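Local coordinates for putative epimerase (Burkholderia cenocepacia, PDB 4LW8), which probably acts as an NAD(P)-dependent epimerase or dehydratase on a nucleotide sugar, in the pathway that builds the lipopolysaccharide O-antigen, at residues N116-L121 / D176-V181; M263-R266 / Y270-D273. One frame throughout, in Å; residues are numbered along the deposited sequence.

Overall arrangement
From the N terminus the chain lays down parallel strands and helices of a Rossmann-type domain, and helix 103-122 supplies the first side of interaction 1. Strand 130-134 and helix 159-172 follow before 176-181 returns to the end of that helix, closing a loop of 54 intervening residues and tying the helix to the start of strand 180-189. Far later, interaction 2 closes a turn with just three residues between its segments, joining helix 257-268 to the approach to strand 273-276. The two contacts lie in series, neither nesting nor crossing. Their centres are about 47 Å apart, on opposite sides of the chain's centre.

Interaction 1 (N116-L121 / D176-V181); sequences NLLAAL and DRLPIV
Leu-178 reaches the last turns of helix 103-122 with both branches of its isobutyl group. Leu-178 CD1 lies 3.5 Å from the backbone O of Leu-118 and 3.8 Å from Leu-118 CD2. The same methyl, Leu-178 CD1, is 4.0 Å from CB of Leu-121, so it sits between two leucines one helical turn apart. Leu-178 CD2 adds a second touch on Leu-121, 3.9 Å from its CB. Leucine suits the place because its forked end offers two methyls to the helix. With CG anti to the carbonyl carbon (chi1 -64°) and the second torsion extended (chi2 169°), the side chain of Leu-178 carries CD1 out to the Leu-118 carbonyl.

Ile-180 adds a second, lighter touch: its CD1 comes within 4.2 Å of Leu-118 CD2. That methyl of Leu-118 thus meets Leu-178 and Ile-180 together. No hydrogen bond joins the two segments; the four touching residues are buried, and the contact is apolar packing.

Further out, Val-131 of strand 130-134 is touched by both Leu-118 and Leu-121, and Leu-133 by Ile-180. Backbone hydrogen bonds between Pro-179 and Val-131, and between Val-181 and both Val-131 and Leu-133, fix the incoming segment beside that strand. Before Leu-178, Arg-177 NE meets Asp-176 OD1 from above the carboxylate plane, in a salt bridge of 3.1 Å. Arg-177 also makes a cation-pi contact with Trp-174, which Leu-118 also touches.

Leucines on a helix face, packed over strand 130-134 and the lead-in and first residue of strand 180-189, are the usual interior of an alpha/beta Rossmann-type domain, the nucleotide-binding fold of the NAD(P)-dependent epimerase/dehydratase family.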
loop_
_atom_site.group_PDB
_atom_site.type_symbol
_atom_site.label_atom_id
_atom_site.label_comp_id
_atom_site.label_asym_id
_atom_site.label_seq_id
_atom_site.Cartn_x
_atom_site.Cartn_y
_atom_site.Cartn_z
ATOM N N ASN A 116 11.345 -8.647 3.773
ATOM C CA ASN A 116 12.588 -9.312 4.158
ATOM C C ASN A 116 12.344 -10.671 4.779
ATOM O O ASN A 116 13.075 -11.622 4.496
ATOM C CB ASN A 116 13.388 -8.461 5.131
ATOM C CG ASN A 116 13.959 -7.227 4.484
ATOM O OD1 ASN A 116 14.039 -7.139 3.264
ATOM N ND2 ASN A 116 14.379 -6.276 5.297
ATOM N N LEU A 117 11.317 -10.758 5.619
ATOM C CA LEU A 117 10.928 -12.032 6.225
ATOM C C LEU A 117 10.521 -13.063 5.164
ATOM O O LEU A 117 10.961 -14.210 5.214
ATOM C CB LEU A 117 9.775 -11.839 7.217
ATOM C CG LEU A 117 9.120 -13.131 7.724
ATOM C CD1 LEU A 117 10.107 -13.979 8.566
ATOM C CD2 LEU A 117 7.845 -12.812 8.527
ATOM N N LEU A 118 9.663 -12.657 4.223
ATOM C CA LEU A 118 9.179 -13.569 3.190
ATOM C C LEU A 118 10.329 -14.034 2.302
ATOM O O LEU A 118 10.415 -15.216 1.970
ATOM C CB LEU A 118 8.064 -12.901 2.347
ATOM C CG LEU A 118 6.819 -12.511 3.161
ATOM C CD1 LEU A 118 5.817 -11.761 2.315
ATOM C CD2 LEU A 118 6.143 -13.734 3.808
ATOM N N ALA A 119 11.229 -13.118 1.935
ATOM C CA ALA A 119 12.396 -13.488 1.127
ATOM C C ALA A 119 13.277 -14.509 1.850
ATOM O O ALA A 119 13.806 -15.443 1.230
ATOM C CB ALA A 119 13.223 -12.240 0.752
ATOM N N ALA A 120 13.447 -14.318 3.156
ATOM C CA ALA A 120 14.232 -15.235 3.981
ATOM C C ALA A 120 13.605 -16.635 4.008
ATOM O O ALA A 120 14.301 -17.639 3.869
ATOM C CB ALA A 120 14.371 -14.684 5.398
ATOM N N LEU A 121 12.288 -16.697 4.181
ATOM C CA LEU A 121 11.605 -17.989 4.241
ATOM C C LEU A 121 11.623 -18.680 2.879
ATOM O O LEU A 121 11.845 -19.890 2.772
ATOM C CB LEU A 121 10.168 -17.810 4.735
ATOM C CG LEU A 121 10.045 -17.178 6.134
ATOM C CD1 LEU A 121 8.600 -16.811 6.422
ATOM C CD2 LEU A 121 10.556 -18.174 7.174
ATOM N N ASP A 176 3.217 -17.652 -4.662
ATOM C CA ASP A 176 3.660 -18.803 -5.456
ATOM C C ASP A 176 4.778 -19.578 -4.748
ATOM O O ASP A 176 5.124 -20.689 -5.147
ATOM C CB ASP A 176 4.133 -18.353 -6.849
ATOM C CG ASP A 176 5.211 -17.258 -6.784
ATOM O OD1 ASP A 176 5.257 -16.511 -5.773
ATOM O OD2 ASP A 176 6.015 -17.147 -7.741
ATOM N N ARG A 177 5.346 -18.986 -3.703
ATOM C CA ARG A 177 6.494 -19.585 -3.027
ATOM C C ARG A 177 6.191 -19.998 -1.590
ATOM O O ARG A 177 6.844 -20.887 -1.052
ATOM C CB ARG A 177 7.686 -18.616 -3.065
ATOM C CG ARG A 177 8.438 -18.654 -4.413
ATOM C CD ARG A 177 9.177 -17.350 -4.705
ATOM N NE ARG A 177 8.267 -16.252 -5.034
ATOM C CZ ARG A 177 8.660 -15.029 -5.384
ATOM N NH1 ARG A 177 9.956 -14.735 -5.434
ATOM N NH2 ARG A 177 7.759 -14.096 -5.676
ATOM N N LEU A 178 5.184 -19.378 -0.980
ATOM C CA LEU A 178 4.899 -19.607 0.437
ATOM C C LEU A 178 3.400 -19.712 0.709
ATOM O O LEU A 178 2.609 -19.010 0.087
ATOM C CB LEU A 178 5.500 -18.481 1.296
ATOM C CG LEU A 178 7.022 -18.253 1.357
ATOM C CD1 LEU A 178 7.312 -16.909 2.065
ATOM C CD2 LEU A 178 7.707 -19.382 2.104
ATOM N N PRO A 179 3.011 -20.575 1.660
ATOM C CA PRO A 179 1.607 -20.672 2.089
ATOM C C PRO A 179 1.260 -19.574 3.088
ATOM O O PRO A 179 1.540 -19.700 4.279
ATOM C CB PRO A 179 1.532 -22.045 2.737
ATOM C CG PRO A 179 2.924 -22.283 3.260
ATOM C CD PRO A 179 3.863 -21.586 2.316
ATOM N N ILE A 180 0.639 -18.509 2.596
ATOM C CA ILE A 180 0.503 -17.279 3.376
ATOM C C ILE A 180 -0.940 -17.041 3.785
ATOM O O ILE A 180 -1.836 -17.019 2.945
ATOM C CB ILE A 180 1.024 -16.051 2.581
ATOM C CG1 ILE A 180 2.530 -16.190 2.345
ATOM C CG2 ILE A 180 0.711 -14.717 3.327
ATOM C CD1 ILE A 180 3.111 -15.180 1.353
ATOM N N VAL A 181 -1.151 -16.875 5.086
ATOM C CA VAL A 181 -2.460 -16.591 5.653
ATOM C C VAL A 181 -2.395 -15.218 6.286
ATOM O O VAL A 181 -1.421 -14.899 6.977
ATOM C CB VAL A 181 -2.868 -17.650 6.696
ATOM C CG1 VAL A 181 -4.286 -17.408 7.178
ATOM C CG2 VAL A 181 -2.754 -19.043 6.079
#

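Interaction 2 (M263-R266 / Y270-D273)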
loop_
_atom_site.group_PDB
_atom_site.type_symbol
_atom_site.label_atom_id
_atom_site.label_comp_id
_atom_site.label_asym_id
_atom_site.label_seq_id
_atom_site.Cartn_x
_atom_site.Cartn_y
_atom_site.Cartn_z
ATOM N N MET A 263 -18.856 -2.064 33.408
ATOM C CA MET A 263 -18.237 -3.334 33.804
ATOM C C MET A 263 -17.147 -3.134 34.847
ATOM O O MET A 263 -17.020 -3.911 35.802
ATOM C CB MET A 263 -17.640 -4.053 32.592
ATOM C CG MET A 263 -18.651 -4.706 31.663
ATOM S SD MET A 263 -17.858 -5.412 30.191
ATOM C CE MET A 263 -19.307 -5.920 29.284
ATOM N N LEU A 264 -16.339 -2.103 34.636
ATOM C CA LEU A 264 -15.223 -1.835 35.521
ATOM C C LEU A 264 -15.719 -1.270 36.838
ATOM O O LEU A 264 -15.152 -1.567 37.892
ATOM C CB LEU A 264 -14.228 -0.887 34.852
ATOM C CG LEU A 264 -13.390 -1.522 33.733
ATOM C CD1 LEU A 264 -12.732 -0.446 32.880
ATOM C CD2 LEU A 264 -12.328 -2.458 34.320
ATOM N N SER A 265 -16.787 -0.474 36.779
ATOM C CA SER A 265 -17.415 0.040 37.992
ATOM C C SER A 265 -17.890 -1.110 38.873
ATOM O O SER A 265 -17.717 -1.077 40.091
ATOM C CB SER A 265 -18.589 0.968 37.660
ATOM O OG SER A 265 -18.138 2.164 37.025
ATOM N N ARG A 266 -18.484 -2.128 38.251
ATOM C CA ARG A 266 -18.967 -3.297 38.989
ATOM C C ARG A 266 -17.794 -4.067 39.592
ATOM O O ARG A 266 -17.864 -4.529 40.732
ATOM C CB ARG A 266 -19.793 -4.214 38.079
ATOM N N TYR A 270 -16.838 1.105 42.376
ATOM C CA TYR A 270 -17.109 2.535 42.370
ATOM C C TYR A 270 -17.201 3.030 40.932
ATOM O O TYR A 270 -16.753 2.359 40.006
ATOM C CB TYR A 270 -16.032 3.308 43.144
ATOM C CG TYR A 270 -14.763 3.581 42.364
ATOM C CD1 TYR A 270 -13.765 2.622 42.273
ATOM C CD2 TYR A 270 -14.550 4.809 41.743
ATOM C CE1 TYR A 270 -12.598 2.864 41.571
ATOM C CE2 TYR A 270 -13.376 5.062 41.030
ATOM C CZ TYR A 270 -12.406 4.083 40.953
ATOM O OH TYR A 270 -11.237 4.309 40.257
ATOM N N VAL A 271 -17.759 4.218 40.753
ATOM C CA VAL A 271 -17.945 4.777 39.423
ATOM C C VAL A 271 -16.939 5.897 39.214
ATOM O O VAL A 271 -16.932 6.888 39.945
ATOM C CB VAL A 271 -19.388 5.297 39.235
ATOM C CG1 VAL A 271 -19.555 5.996 37.895
ATOM C CG2 VAL A 271 -20.387 4.157 39.403
ATOM N N ILE A 272 -16.052 5.726 38.241
ATOM C CA ILE A 272 -15.045 6.747 38.003
ATOM C C ILE A 272 -15.724 7.969 37.376
ATOM O O ILE A 272 -16.703 7.842 36.638
ATOM C CB ILE A 272 -13.894 6.224 37.115
ATOM C CG1 ILE A 272 -12.651 7.098 37.275
ATOM C CG2 ILE A 272 -14.318 6.115 35.646
ATOM C CD1 ILE A 272 -11.396 6.489 36.682
ATOM N N ASP A 273 -15.220 9.157 37.684
ATOM C CA ASP A 273 -15.803 10.359 37.116
ATOM C C ASP A 273 -15.162 10.592 35.747
ATOM O O ASP A 273 -13.952 10.460 35.589
ATOM C CB ASP A 273 -15.612 11.569 38.044
ATOM C CG ASP A 273 -16.607 12.695 37.745
ATOM O OD1 ASP A 273 -17.710 12.384 37.269
ATOM O OD2 ASP A 273 -16.294 13.880 37.978
#
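Ser-265 meets the chain leaving its own helix at Tyr-270. Its CA lies against the carbonyl O of Tyr-270 in a bent CA-H...O contact, 3.1 Å between CA and O. Ser-265 OG lies beside the same oxygen, 3.3 Å from Tyr-270 O. In the other direction Tyr-270 N gives a weak, strongly bent hydrogen bond to Ser-265 O (3.3 Å, 120° at the hydrogen).

In van der Waals contact, OG of Ser-265 lies 3.6 Å from CA of Val-271 and 3.8 Å from its CG2. A short side chain suits this position, since the CA atoms of Ser-265 and Val-271 are only 5.0 Å apart. This is a tight turn at the end of helix 257-268, leading into strand 273-276, which pairs in parallel with strand 212-215 in a small two-stranded sheet.

Hydrogen bonds to the surroundings involve Tyr-206 of helix 198-207. Its OH binds both Ser-265 OG and the backbone N of Ile-272, so one hydroxyl bridges the two segments; Ser-265 OG, beside its own backbone N (chi1 -67°), also bonds to Leu-261 O one turn back. The aromatic ring of Tyr-270 meets that of Tyr-206 with planes at about 50°, and its OH bonds to Ala-210 O.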